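Local coordinates for putative general stress protein 26 (Jannaschia sp., PDB 2QEA) that is of unproven function but probably binds a flavin and may act as an oxidoreductase, like its pyridoxamine 5'-phosphate oxidase relatives, at residues 35-49 and 92-105. Numbering follows the deposited sequence.
Sequences QTDDDAPGAIWFITA and ALDEFWSFVADAWF. With CA (calcium ion), chain D; CA (calcium ion), chain E.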
loop_
_atom_site.group_PDB
_atom_site.type_symbol
_atom_site.label_atom_id
_atom_site.label_comp_id
_atom_site.label_asym_id
_atom_site.label_seq_id
_atom_site.Cartn_x
_atom_site.Cartn_y
_atom_site.Cartn_z
ATOM N N GLN A 35 10.589 5.165 -8.405
ATOM C CA GLN A 35 10.913 6.046 -9.522
ATOM C C GLN A 35 10.945 5.179 -10.774
ATOM O O GLN A 35 11.727 4.229 -10.843
ATOM C CB GLN A 35 12.265 6.727 -9.302
ATOM C CG GLN A 35 12.413 7.483 -7.972
ATOM C CD GLN A 35 11.424 8.632 -7.808
ATOM O OE1 GLN A 35 11.202 9.417 -8.729
ATOM N NE2 GLN A 35 10.844 8.744 -6.619
ATOM N N THR A 36 10.062 5.472 -11.732
ATOM C CA THR A 36 9.975 4.725 -12.994
ATOM C C THR A 36 9.707 5.645 -14.184
ATOM O O THR A 36 9.407 6.834 -14.020
ATOM C CB THR A 36 8.861 3.641 -12.948
ATOM O OG1 THR A 36 7.576 4.258 -12.802
ATOM C CG2 THR A 36 9.080 2.664 -11.799
ATOM N N ASP A 37 9.856 5.074 -15.374
ATOM C CA ASP A 37 9.587 5.754 -16.640
ATOM C C ASP A 37 8.954 4.698 -17.547
ATOM O O ASP A 37 9.580 3.670 -17.811
ATOM C CB ASP A 37 10.892 6.308 -17.230
ATOM C CG ASP A 37 10.666 7.321 -18.356
ATOM O OD1 ASP A 37 9.630 7.281 -19.059
ATOM O OD2 ASP A 37 11.562 8.171 -18.546
ATOM N N ASP A 38 7.725 4.953 -18.015
ATOM C CA ASP A 38 7.002 3.991 -18.884
ATOM C C ASP A 38 7.567 3.857 -20.315
ATOM O O ASP A 38 7.106 3.004 -21.069
ATOM C CB ASP A 38 5.463 4.173 -18.854
ATOM C CG ASP A 38 4.983 5.532 -19.353
ATOM O OD1 ASP A 38 5.794 6.401 -19.745
ATOM O OD2 ASP A 38 3.752 5.739 -19.313
ATOM N N ASP A 39 8.520 4.722 -20.687
ATOM C CA ASP A 39 9.281 4.577 -21.939
ATOM C C ASP A 39 10.254 3.392 -21.813
ATOM O O ASP A 39 10.489 2.688 -22.794
ATOM C CB ASP A 39 10.064 5.856 -22.285
ATOM C CG ASP A 39 9.159 7.044 -22.614
ATOM O OD1 ASP A 39 7.924 6.968 -22.407
ATOM O OD2 ASP A 39 9.699 8.070 -23.083
ATOM N N ALA A 40 10.806 3.191 -20.608
ATOM C CA ALA A 40 11.724 2.089 -20.284
ATOM C C ALA A 40 11.180 1.251 -19.102
ATOM O O ALA A 40 11.702 1.342 -17.984
ATOM C CB ALA A 40 13.114 2.648 -19.965
ATOM N N PRO A 41 10.115 0.449 -19.339
ATOM C CA PRO A 41 9.556 -0.397 -18.277
ATOM C C PRO A 41 10.404 -1.647 -18.025
ATOM O O PRO A 41 11.245 -2.005 -18.858
ATOM C CB PRO A 41 8.188 -0.789 -18.837
ATOM C CG PRO A 41 8.404 -0.844 -20.295
ATOM C CD PRO A 41 9.376 0.266 -20.604
ATOM N N GLY A 42 10.163 -2.299 -16.888
ATOM C CA GLY A 42 10.870 -3.526 -16.495
ATOM C C GLY A 42 11.404 -3.523 -15.077
ATOM O O GLY A 42 11.435 -4.579 -14.443
ATOM N N ALA A 43 11.841 -2.353 -14.593
ATOM C CA ALA A 43 12.399 -2.192 -13.242
ATOM C C ALA A 43 11.828 -0.971 -12.504
ATOM O O ALA A 43 11.477 0.035 -13.131
ATOM C CB ALA A 43 13.913 -2.088 -13.321
ATOM N N ILE A 44 11.743 -1.086 -11.173
ATOM C CA ILE A 44 11.284 -0.015 -10.276
ATOM C C ILE A 44 12.519 0.412 -9.477
ATOM O O ILE A 44 13.138 -0.421 -8.807
ATOM C CB ILE A 44 10.160 -0.478 -9.321
ATOM C CG1 ILE A 44 8.981 -1.079 -10.108
ATOM C CG2 ILE A 44 9.682 0.699 -8.468
ATOM C CD1 ILE A 44 7.843 -1.605 -9.236
ATOM N N TRP A 45 12.853 1.704 -9.540
ATOM C CA TRP A 45 14.070 2.255 -8.924
ATOM C C TRP A 45 13.798 3.008 -7.618
ATOM O O TRP A 45 12.771 3.685 -7.499
ATOM C CB TRP A 45 14.774 3.180 -9.919
ATOM C CG TRP A 45 15.065 2.518 -11.239
ATOM C CD1 TRP A 45 14.214 2.385 -12.302
ATOM C CD2 TRP A 45 16.286 1.887 -11.625
ATOM N NE1 TRP A 45 14.836 1.723 -13.332
ATOM C CE2 TRP A 45 16.109 1.402 -12.945
ATOM C CE3 TRP A 45 17.519 1.688 -10.988
ATOM C CZ2 TRP A 45 17.125 0.728 -13.644
ATOM C CZ3 TRP A 45 18.529 1.018 -11.678
ATOM C CH2 TRP A 45 18.325 0.544 -12.996
ATOM N N PHE A 46 14.719 2.875 -6.654
ATOM C CA PHE A 46 14.636 3.540 -5.340
ATOM C C PHE A 46 15.991 4.131 -4.936
ATOM O O PHE A 46 17.021 3.482 -5.117
ATOM C CB PHE A 46 14.205 2.557 -4.243
ATOM C CG PHE A 46 12.934 1.817 -4.542
ATOM C CD1 PHE A 46 11.694 2.339 -4.161
ATOM C CD2 PHE A 46 12.976 0.580 -5.198
ATOM C CE1 PHE A 46 10.503 1.642 -4.439
ATOM C CE2 PHE A 46 11.803 -0.124 -5.481
ATOM C CZ PHE A 46 10.562 0.404 -5.104
ATOM N N ILE A 47 15.973 5.352 -4.394
ATOM C CA ILE A 47 17.166 6.037 -3.880
ATOM C C ILE A 47 17.073 5.941 -2.353
ATOM O O ILE A 47 16.101 6.431 -1.766
ATOM C CB ILE A 47 17.224 7.519 -4.328
ATOM C CG1 ILE A 47 17.272 7.616 -5.859
ATOM C CG2 ILE A 47 18.445 8.217 -3.730
ATOM C CD1 ILE A 47 17.288 9.039 -6.394
ATOM N N THR A 48 18.068 5.305 -1.727
ATOM C CA THR A 48 18.116 5.111 -0.267
ATOM C C THR A 48 19.533 5.303 0.300
ATOM O O THR A 48 20.486 5.526 -0.450
ATOM C CB THR A 48 17.568 3.711 0.108
ATOM O OG1 THR A 48 17.470 3.583 1.535
ATOM C CG2 THR A 48 18.453 2.596 -0.460
ATOM N N ALA A 49 19.640 5.245 1.629
ATOM C CA ALA A 49 20.912 5.398 2.347
ATOM C C ALA A 49 21.634 4.049 2.462
ATOM O O ALA A 49 20.977 3.013 2.590
ATOM C CB ALA A 49 20.671 5.986 3.734
ATOM N N ALA A 92 20.743 5.714 -14.783
ATOM C CA ALA A 92 19.509 5.571 -13.994
ATOM C C ALA A 92 19.496 6.497 -12.773
ATOM O O ALA A 92 18.462 7.092 -12.466
ATOM C CB ALA A 92 19.308 4.116 -13.557
ATOM N N LEU A 93 20.643 6.611 -12.092
ATOM C CA LEU A 93 20.809 7.494 -10.918
ATOM C C LEU A 93 20.483 8.954 -11.248
ATOM O O LEU A 93 19.714 9.584 -10.531
ATOM C CB LEU A 93 22.239 7.394 -10.357
ATOM C CG LEU A 93 22.640 8.212 -9.119
ATOM C CD1 LEU A 93 21.720 7.942 -7.935
ATOM C CD2 LEU A 93 24.086 7.918 -8.745
ATOM N N ASP A 94 21.045 9.455 -12.349
ATOM C CA ASP A 94 20.833 10.843 -12.803
ATOM C C ASP A 94 19.405 11.110 -13.327
ATOM O O ASP A 94 18.882 12.215 -13.143
ATOM C CB ASP A 94 21.880 11.217 -13.875
ATOM C CG ASP A 94 21.882 12.709 -14.234
ATOM O OD1 ASP A 94 21.541 13.562 -13.384
ATOM O OD2 ASP A 94 22.261 13.031 -15.380
ATOM N N GLU A 95 18.795 10.115 -13.977
ATOM C CA GLU A 95 17.427 10.238 -14.520
ATOM C C GLU A 95 16.366 10.374 -13.419
ATOM O O GLU A 95 15.469 11.213 -13.530
ATOM C CB GLU A 95 17.077 9.028 -15.407
ATOM C CG GLU A 95 15.729 9.122 -16.170
ATOM C CD GLU A 95 15.311 7.808 -16.824
ATOM O OE1 GLU A 95 16.185 6.972 -17.141
ATOM O OE2 GLU A 95 14.093 7.615 -17.023
ATOM N N PHE A 96 16.478 9.544 -12.379
ATOM C CA PHE A 96 15.516 9.519 -11.259
ATOM C C PHE A 96 15.865 10.393 -10.036
ATOM O O PHE A 96 15.154 10.341 -9.026
ATOM C CB PHE A 96 15.260 8.062 -10.846
ATOM C CG PHE A 96 14.747 7.206 -11.977
ATOM C CD1 PHE A 96 13.543 7.530 -12.619
ATOM C CD2 PHE A 96 15.457 6.082 -12.413
ATOM C CE1 PHE A 96 13.058 6.756 -13.683
ATOM C CE2 PHE A 96 14.983 5.295 -13.478
ATOM C CZ PHE A 96 13.777 5.629 -14.112
ATOM N N TRP A 97 16.919 11.210 -10.138
ATOM C CA TRP A 97 17.321 12.117 -9.056
ATOM C C TRP A 97 16.384 13.334 -9.060
ATOM O O TRP A 97 16.031 13.838 -10.133
ATOM C CB TRP A 97 18.777 12.559 -9.228
ATOM C CG TRP A 97 19.336 13.244 -8.037
ATOM C CD1 TRP A 97 19.469 14.584 -7.856
ATOM C CD2 TRP A 97 19.828 12.620 -6.844
ATOM N NE1 TRP A 97 20.025 14.841 -6.630
ATOM C CE2 TRP A 97 20.257 13.657 -5.983
ATOM C CE3 TRP A 97 19.960 11.286 -6.420
ATOM C CZ2 TRP A 97 20.803 13.406 -4.708
ATOM C CZ3 TRP A 97 20.508 11.029 -5.147
ATOM C CH2 TRP A 97 20.918 12.092 -4.307
ATOM N N SER A 98 16.008 13.798 -7.865
ATOM C CA SER A 98 15.076 14.927 -7.689
ATOM C C SER A 98 15.509 15.910 -6.594
ATOM O O SER A 98 16.504 15.681 -5.896
ATOM C CB SER A 98 13.680 14.378 -7.361
ATOM O OG SER A 98 13.683 13.652 -6.142
ATOM N N PHE A 99 14.760 17.014 -6.486
ATOM C CA PHE A 99 14.957 18.046 -5.444
ATOM C C PHE A 99 14.792 17.482 -4.014
ATOM O O PHE A 99 15.406 17.996 -3.077
ATOM C CB PHE A 99 14.017 19.262 -5.663
ATOM C CG PHE A 99 12.556 18.993 -5.341
ATOM C CD1 PHE A 99 12.022 19.354 -4.095
ATOM C CD2 PHE A 99 11.715 18.376 -6.276
ATOM C CE1 PHE A 99 10.670 19.100 -3.783
ATOM C CE2 PHE A 99 10.363 18.116 -5.974
ATOM C CZ PHE A 99 9.839 18.481 -4.724
ATOM N N VAL A 100 13.944 16.456 -3.866
ATOM C CA VAL A 100 13.739 15.758 -2.585
ATOM C C VAL A 100 15.023 15.009 -2.198
ATOM O O VAL A 100 15.450 15.090 -1.044
ATOM C CB VAL A 100 12.520 14.777 -2.630
ATOM C CG1 VAL A 100 12.378 14.004 -1.321
ATOM C CG2 VAL A 100 11.232 15.536 -2.921
ATOM N N ALA A 101 15.627 14.304 -3.163
ATOM C CA ALA A 101 16.904 13.583 -2.956
ATOM C C ALA A 101 18.061 14.501 -2.513
ATOM O O ALA A 101 18.930 14.063 -1.762
ATOM C CB ALA A 101 17.299 12.797 -4.212
ATOM N N ASP A 102 18.068 15.753 -2.987
ATOM C CA ASP A 102 19.056 16.771 -2.556
ATOM C C ASP A 102 18.929 17.135 -1.070
ATOM O O ASP A 102 19.933 17.460 -0.432
ATOM C CB ASP A 102 18.955 18.058 -3.399
ATOM C CG ASP A 102 19.565 17.909 -4.777
ATOM O OD1 ASP A 102 20.783 17.645 -4.858
ATOM O OD2 ASP A 102 18.846 18.095 -5.778
ATOM N N ALA A 103 17.702 17.103 -0.542
ATOM C CA ALA A 103 17.432 17.392 0.874
ATOM C C ALA A 103 17.997 16.303 1.794
ATOM O O ALA A 103 18.660 16.614 2.788
ATOM C CB ALA A 103 15.929 17.564 1.112
ATOM N N TRP A 104 17.730 15.038 1.454
ATOM C CA TRP A 104 18.226 13.881 2.225
ATOM C C TRP A 104 19.747 13.674 2.141
ATOM O O TRP A 104 20.370 13.329 3.149
ATOM C CB TRP A 104 17.500 12.585 1.818
ATOM C CG TRP A 104 16.106 12.495 2.352
ATOM C CD1 TRP A 104 14.968 12.991 1.784
ATOM C CD2 TRP A 104 15.706 11.867 3.574
ATOM N NE1 TRP A 104 13.878 12.711 2.577
ATOM C CE2 TRP A 104 14.300 12.020 3.683
ATOM C CE3 TRP A 104 16.398 11.186 4.593
ATOM C CZ2 TRP A 104 13.567 11.514 4.777
ATOM C CZ3 TRP A 104 15.670 10.679 5.687
ATOM C CH2 TRP A 104 14.267 10.850 5.766
ATOM N N PHE A 105 20.319 13.880 0.951
ATOM C CA PHE A 105 21.759 13.705 0.694
ATOM C C PHE A 105 22.389 15.049 0.302
ATOM O O PHE A 105 22.312 15.467 -0.859
ATOM C CB PHE A 105 21.965 12.637 -0.386
ATOM C CG PHE A 105 21.323 11.322 -0.046
ATOM C CD1 PHE A 105 21.972 10.415 0.795
ATOM C CD2 PHE A 105 20.054 10.999 -0.537
ATOM C CE1 PHE A 105 21.372 9.192 1.132
ATOM C CE2 PHE A 105 19.442 9.783 -0.208
ATOM C CZ PHE A 105 20.103 8.879 0.628
HETATM CA CA CA D . 5.605 9.049 -18.848
HETATM CA CA CA E . 2.092 6.935 -17.650
HETATM O O HOH W 1 1.525 9.118 -16.189
#
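Phe96 lies against Trp45 and Gln35, where the end of helix 90-95 meets strand 44-49 and the residues before it. Its ring forms an offset stack with the five-membered ring of Trp45. The centroids are 4.6 Å apart and the planes are tilted by 26°. Phe96 CE2 and Ala92 CB sit over the same face of the indole. Ala92 CB sits over the six-membered ring in a CH-pi contact, 3.7 Å from its centroid and 13° off the normal. Trp45 CG stands anti to its carbonyl carbon, beside the backbone N, and the second torsion turns the broad face of the indole to the helix. Gln35 lies across one face of the Phe96 ring: its O is above the centre, and its CB is 3.6 Å from Phe96 CB. The backbone of Gln35 pairs with that of Trp45, so the two neighbours of Phe96 are tied together.

Further along the strand, Ile47 points toward residues 96-105. Its CD1 is 3.5 Å from Trp97 CE3 and also touches Phe96 O. Its CG2 reaches Trp97 CZ3 and Phe105 CE2. Phe105 turns its CZ to Thr48 O, while Ala49 N lies at its ring edge. Beyond, helix 99-104 packs on the second subunit.

At the other end, Asp37 OD2 and Glu95 OE2 are 3.0 Å apart, with carboxylate planes 69° apart. Asp37 OD1 accepts from Asp39 N in an Asx turn. The next residue, Asp38, binds two calcium ions with Glu14 and Asp11.

Without the indole, as with an alanine at Trp45, Ala92 CB and the Phe96 ring would probably lose their aromatic partner and a gap would open beneath the helix. The segments are thus joined by apolar and aromatic packing. The two close carboxylates would probably repel unless a proton is shared or a cation screens them.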